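Local coordinates for endoribonuclease L-PSP/chorismate mutase-like domain-containing protein (PDB 2OTM), which is of unknown function but belongs to the YjgF/chorismate mutase-like family and is a putative endoribonuclease, at residues Leu71-Ala76 and Ser117-Glu122; Ala78-Ala83 and Val148-Glu153. One frame throughout, in Å; residues are numbered along the deposited sequence.

Both interactions draw on the helix that holds residues 71-76 and 78-83, and together they build the core between the two helices and the sheet. Interaction 1 sets this helix beside its partner at 117-122; interaction 2 lays its next turns over strand residues 148-153. Their centres are about 10 Å apart, and they meet directly: Leu150 CD1 lies 3.5 Å from Ala76 CB, and its other methyl, CD2, is 3.9 Å from Leu120 CD1. Closer to the start of the strand, Val148 CG2 packs 3.7 Å from Ala72 CB. A bound calcium ion is about 12 Å from the side chain of Leu150, too far to take part in either contact.

Interaction 1 of 2, residues Leu71-Ala76 and Ser117-Glu122; sequences LATLNA and SDLLLE
Thr73 and Leu119 face each other between helical segments whose axes cross at -45° and approach to 9.4 Å, and the contact is made largely by methyl groups. The threonine is turned so that its two branches do different work. CG2 lies anti to the backbone N and reaches across the groove, 3.9 Å from Leu119 CD2 and 3.8 Å from Leu120 CD2. OG1 (chi1 -60°) swings back beside its own backbone, where it hydrogen-bonds to the carbonyl oxygen of Cys69, one turn earlier; the hydroxyl is thereby satisfied inside its own helix, and the apolar branch is left for the neighbour.

Leu119 extends with CG anti to its backbone N (chi1 -173°), which carries CD2 over the backbone of the other helix: this methyl is 3.7 Å from Leu74 N and 4.3 Å from Leu74 CB. Thr73 and Leu119 thus slide past each other in opposite senses, each lying along the flank of the other. Leu120 comes from the next position and takes the other common leucine shape, CG beside its backbone N, and meets the threonine methyl at about a right angle. Thr73 CG2 is therefore touched by one methyl from each of two successive leucines.

No hydrogen bond joins the two segments, and 169 Å² is buried between them. At the outer side of helix 109-124, Asp118 bonds to Asn26 of a second subunit. The two helices pack side by side on one face of the sheet, as in the YjgF-like fold. Leu119 packs along helix 62-84 against Arg70 and Ile77, while Leu120 reaches down to Ile93 and Leu96 of strand 92-100, and Thr73 also touches Val148 of strand 146-153.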
loop_
_atom_site.group_PDB
_atom_site.type_symbol
_atom_site.label_atom_id
_atom_site.label_comp_id
_atom_site.label_asym_id
_atom_site.label_seq_id
_atom_site.Cartn_x
_atom_site.Cartn_y
_atom_site.Cartn_z
ATOM N N LEU B 71 6.750 -6.629 18.107
ATOM C CA LEU B 71 5.548 -6.699 18.930
ATOM C C LEU B 71 4.278 -6.488 18.091
ATOM O O LEU B 71 3.277 -7.185 18.286
ATOM C CB LEU B 71 5.617 -5.695 20.075
ATOM C CG LEU B 71 4.519 -5.710 21.120
ATOM C CD1 LEU B 71 4.276 -7.112 21.727
ATOM C CD2 LEU B 71 4.823 -4.630 22.175
ATOM N N ALA B 72 4.299 -5.524 17.174
ATOM C CA ALA B 72 3.160 -5.336 16.246
ATOM C C ALA B 72 2.888 -6.592 15.422
ATOM O O ALA B 72 1.727 -6.956 15.152
ATOM C CB ALA B 72 3.441 -4.124 15.319
ATOM N N THR B 73 3.963 -7.274 15.033
ATOM C CA THR B 73 3.840 -8.498 14.229
ATOM C C THR B 73 3.300 -9.642 15.102
ATOM O O THR B 73 2.504 -10.452 14.648
ATOM C CB THR B 73 5.159 -8.868 13.570
ATOM O OG1 THR B 73 5.577 -7.781 12.711
ATOM C CG2 THR B 73 4.993 -10.130 12.747
ATOM N N LEU B 74 3.702 -9.691 16.363
ATOM C CA LEU B 74 3.111 -10.669 17.276
ATOM C C LEU B 74 1.619 -10.447 17.389
ATOM O O LEU B 74 0.853 -11.411 17.408
ATOM C CB LEU B 74 3.765 -10.569 18.662
ATOM C CG LEU B 74 3.438 -11.667 19.659
ATOM C CD1 LEU B 74 3.949 -13.038 19.141
ATOM C CD2 LEU B 74 4.034 -11.313 21.014
ATOM N N ASN B 75 1.202 -9.181 17.473
ATOM C CA ASN B 75 -0.224 -8.826 17.433
ATOM C C ASN B 75 -0.887 -9.273 16.136
ATOM O O ASN B 75 -1.954 -9.870 16.160
ATOM C CB ASN B 75 -0.432 -7.310 17.641
ATOM C CG ASN B 75 -0.459 -6.918 19.109
ATOM O OD1 ASN B 75 -1.544 -6.830 19.707
ATOM N ND2 ASN B 75 0.722 -6.732 19.710
ATOM N N ALA B 76 -0.234 -9.021 15.005
ATOM C CA ALA B 76 -0.733 -9.473 13.705
ATOM C C ALA B 76 -0.898 -10.997 13.631
ATOM O O ALA B 76 -1.842 -11.492 13.026
ATOM C CB ALA B 76 0.192 -8.970 12.566
ATOM N N SER B 117 9.976 -8.827 9.909
ATOM C CA SER B 117 10.414 -9.871 8.976
ATOM C C SER B 117 11.060 -11.041 9.694
ATOM O O SER B 117 10.758 -12.197 9.378
ATOM C CB SER B 117 11.339 -9.305 7.897
ATOM O OG SER B 117 10.656 -8.374 7.053
ATOM N N ASP B 118 11.920 -10.753 10.681
ATOM C CA ASP B 118 12.633 -11.832 11.390
ATOM C C ASP B 118 11.647 -12.685 12.179
ATOM O O ASP B 118 11.837 -13.891 12.290
ATOM C CB ASP B 118 13.673 -11.259 12.358
ATOM C CG ASP B 118 14.853 -10.615 11.658
ATOM O OD1 ASP B 118 15.014 -10.786 10.429
ATOM O OD2 ASP B 118 15.636 -9.952 12.352
ATOM N N LEU B 119 10.632 -12.084 12.770
ATOM C CA LEU B 119 9.658 -12.889 13.546
ATOM C C LEU B 119 8.835 -13.804 12.621
ATOM O O LEU B 119 8.544 -14.962 12.948
ATOM C CB LEU B 119 8.738 -12.006 14.361
ATOM C CG LEU B 119 7.794 -12.741 15.323
ATOM C CD1 LEU B 119 8.518 -13.423 16.484
ATOM C CD2 LEU B 119 6.751 -11.741 15.816
ATOM N N LEU B 120 8.488 -13.299 11.445
ATOM C CA LEU B 120 7.730 -14.119 10.485
ATOM C C LEU B 120 8.540 -15.385 10.124
ATOM O O LEU B 120 8.002 -16.507 10.092
ATOM C CB LEU B 120 7.400 -13.325 9.239
ATOM C CG LEU B 120 6.385 -12.177 9.418
ATOM C CD1 LEU B 120 6.123 -11.411 8.111
ATOM C CD2 LEU B 120 5.062 -12.753 9.995
ATOM N N LEU B 121 9.829 -15.207 9.897
ATOM C CA LEU B 121 10.712 -16.336 9.575
ATOM C C LEU B 121 10.895 -17.266 10.778
ATOM O O LEU B 121 10.866 -18.484 10.624
ATOM C CB LEU B 121 12.051 -15.819 9.065
ATOM C CG LEU B 121 12.001 -15.132 7.690
ATOM C CD1 LEU B 121 13.296 -14.400 7.404
ATOM C CD2 LEU B 121 11.677 -16.129 6.606
ATOM N N GLU B 122 11.048 -16.697 11.965
ATOM C CA GLU B 122 11.220 -17.481 13.190
ATOM C C GLU B 122 10.003 -18.359 13.469
ATOM O O GLU B 122 10.112 -19.546 13.784
ATOM C CB GLU B 122 11.435 -16.527 14.345
ATOM C CG GLU B 122 11.611 -17.157 15.719
ATOM C CD GLU B 122 11.827 -16.098 16.806
ATOM O OE1 GLU B 122 12.077 -14.903 16.471
ATOM O OE2 GLU B 122 11.745 -16.472 17.991
#

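Interaction 2 of 2, residues Ala78-Ala83 and Val148-Glu153; sequences AQLKQA and VYLFAE
Leu80 carries the whole of this helix-on-strand contact from the side of segment 78-83, pointing down at the sheet between Leu150 and Ala152. Farther back, Gln79 projects beside the contact rather than into it, packing on Thr39 and Tyr30 of the neighbouring strands. At Leu80 the side chain leaves with CG beside the backbone N (chi1 -66°), and its two methyls divide the strand between them. CD1 meets Leu150 CD1 at 3.8 Å, the two side chains crossing at about a right angle, and CD2 rests more loosely over Ala152 CB, 4.5 Å away. Leu80 also touches Ile93 and Leu37 on the strands flanking 146-153. One residue on, Lys81 is directed elsewhere, its NZ forming a salt bridge with Glu7. Leu150 and Ala152 alternate with Phe151, whose side chain leaves from the far face of the strand.

Neither a hydrogen bond nor a charged group links the segments. With only aliphatic carbons meeting, this part of the helix rests on strand residues 148-153 through van der Waals packing and the burial of apolar surface, 119 Å² in all, with no directional bond between the two segments.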
loop_
_atom_site.group_PDB
_atom_site.type_symbol
_atom_site.label_atom_id
_atom_site.label_comp_id
_atom_site.label_asym_id
_atom_site.label_seq_id
_atom_site.Cartn_x
_atom_site.Cartn_y
_atom_site.Cartn_z
ATOM N N ALA B 78 -1.465 -12.936 16.220
ATOM C CA ALA B 78 -2.646 -13.193 17.034
ATOM C C ALA B 78 -3.913 -13.018 16.188
ATOM O O ALA B 78 -4.863 -13.811 16.282
ATOM C CB ALA B 78 -2.657 -12.304 18.302
ATOM N N GLN B 79 -3.918 -12.011 15.330
ATOM C CA GLN B 79 -5.072 -11.750 14.486
ATOM C C GLN B 79 -5.276 -12.908 13.509
ATOM O O GLN B 79 -6.398 -13.348 13.283
ATOM C CB GLN B 79 -4.840 -10.451 13.704
ATOM C CG GLN B 79 -6.015 -10.023 12.835
ATOM C CD GLN B 79 -7.183 -9.663 13.682
ATOM O OE1 GLN B 79 -7.198 -8.594 14.279
ATOM N NE2 GLN B 79 -8.161 -10.569 13.777
ATOM N N LEU B 80 -4.179 -13.401 12.948
ATOM C CA LEU B 80 -4.236 -14.501 11.984
ATOM C C LEU B 80 -4.733 -15.760 12.679
ATOM O O LEU B 80 -5.530 -16.508 12.107
ATOM C CB LEU B 80 -2.865 -14.760 11.356
ATOM C CG LEU B 80 -2.293 -13.655 10.459
ATOM C CD1 LEU B 80 -0.925 -14.071 9.980
ATOM C CD2 LEU B 80 -3.236 -13.339 9.290
ATOM N N LYS B 81 -4.268 -15.990 13.901
ATOM C CA LYS B 81 -4.695 -17.179 14.637
ATOM C C LYS B 81 -6.188 -17.156 14.934
ATOM O O LYS B 81 -6.863 -18.198 14.920
ATOM C CB LYS B 81 -3.946 -17.322 15.961
ATOM C CG LYS B 81 -4.388 -18.586 16.740
ATOM C CD LYS B 81 -3.271 -19.220 17.511
ATOM C CE LYS B 81 -3.783 -20.376 18.391
ATOM N NZ LYS B 81 -3.942 -21.683 17.665
ATOM N N GLN B 82 -6.701 -15.965 15.230
ATOM C CA GLN B 82 -8.129 -15.809 15.446
ATOM C C GLN B 82 -8.915 -16.122 14.188
ATOM O O GLN B 82 -9.952 -16.767 14.251
ATOM C CB GLN B 82 -8.446 -14.402 15.926
ATOM C CG GLN B 82 -9.837 -14.244 16.493
ATOM C CD GLN B 82 -10.217 -12.780 16.625
ATOM O OE1 GLN B 82 -10.421 -12.286 17.729
ATOM N NE2 GLN B 82 -10.268 -12.068 15.498
ATOM N N ALA B 83 -8.413 -15.680 13.047
ATOM C CA ALA B 83 -9.054 -15.931 11.788
ATOM C C ALA B 83 -9.007 -17.411 11.375
ATOM O O ALA B 83 -10.001 -17.917 10.871
ATOM C CB ALA B 83 -8.409 -15.092 10.717
ATOM N N VAL B 148 1.686 -2.569 11.366
ATOM C CA VAL B 148 2.041 -3.718 10.557
ATOM C C VAL B 148 0.774 -4.327 9.964
ATOM O O VAL B 148 -0.264 -4.401 10.634
ATOM C CB VAL B 148 2.831 -4.767 11.431
ATOM C CG1 VAL B 148 2.870 -6.118 10.787
ATOM C CG2 VAL B 148 4.254 -4.229 11.724
ATOM N N TYR B 149 0.874 -4.750 8.703
ATOM C CA TYR B 149 -0.175 -5.444 7.989
ATOM C C TYR B 149 0.421 -6.721 7.407
ATOM O O TYR B 149 1.494 -6.696 6.806
ATOM C CB TYR B 149 -0.691 -4.607 6.817
ATOM C CG TYR B 149 -1.314 -3.300 7.197
ATOM C CD1 TYR B 149 -0.539 -2.193 7.526
ATOM C CD2 TYR B 149 -2.687 -3.144 7.163
ATOM C CE1 TYR B 149 -1.134 -0.974 7.870
ATOM C CE2 TYR B 149 -3.304 -1.928 7.518
ATOM C CZ TYR B 149 -2.509 -0.848 7.873
ATOM O OH TYR B 149 -3.125 0.338 8.183
ATOM N N LEU B 150 -0.291 -7.825 7.556
ATOM C CA LEU B 150 0.134 -9.120 7.019
ATOM C C LEU B 150 -0.887 -9.634 6.009
ATOM O O LEU B 150 -2.067 -9.319 6.092
ATOM C CB LEU B 150 0.279 -10.145 8.124
ATOM C CG LEU B 150 1.346 -9.899 9.190
ATOM C CD1 LEU B 150 1.406 -11.075 10.114
ATOM C CD2 LEU B 150 2.698 -9.647 8.570
ATOM N N PHE B 151 -0.385 -10.404 5.051
ATOM C CA PHE B 151 -1.175 -11.019 4.003
ATOM C C PHE B 151 -0.744 -12.495 3.945
ATOM O O PHE B 151 0.458 -12.791 3.847
ATOM C CB PHE B 151 -0.869 -10.383 2.669
ATOM C CG PHE B 151 -1.153 -8.896 2.601
ATOM C CD1 PHE B 151 -0.268 -7.985 3.139
ATOM C CD2 PHE B 151 -2.280 -8.431 1.994
ATOM C CE1 PHE B 151 -0.516 -6.634 3.089
ATOM C CE2 PHE B 151 -2.535 -7.059 1.927
ATOM C CZ PHE B 151 -1.655 -6.178 2.477
ATOM N N ALA B 152 -1.722 -13.397 4.017
ATOM C CA ALA B 152 -1.482 -14.824 4.133
ATOM C C ALA B 152 -2.286 -15.556 3.091
ATOM O O ALA B 152 -3.387 -15.134 2.738
ATOM C CB ALA B 152 -1.842 -15.338 5.521
ATOM N N GLU B 153 -1.726 -16.659 2.619
ATOM C CA GLU B 153 -2.398 -17.591 1.719
ATOM C C GLU B 153 -2.887 -18.783 2.517
ATOM O O GLU B 153 -2.127 -19.358 3.297
ATOM C CB GLU B 153 -1.431 -18.086 0.627
ATOM C CG GLU B 153 -2.122 -18.887 -0.439
ATOM C CD GLU B 153 -1.192 -19.505 -1.472
ATOM O OE1 GLU B 153 0.043 -19.400 -1.355
ATOM O OE2 GLU B 153 -1.738 -20.135 -2.392
#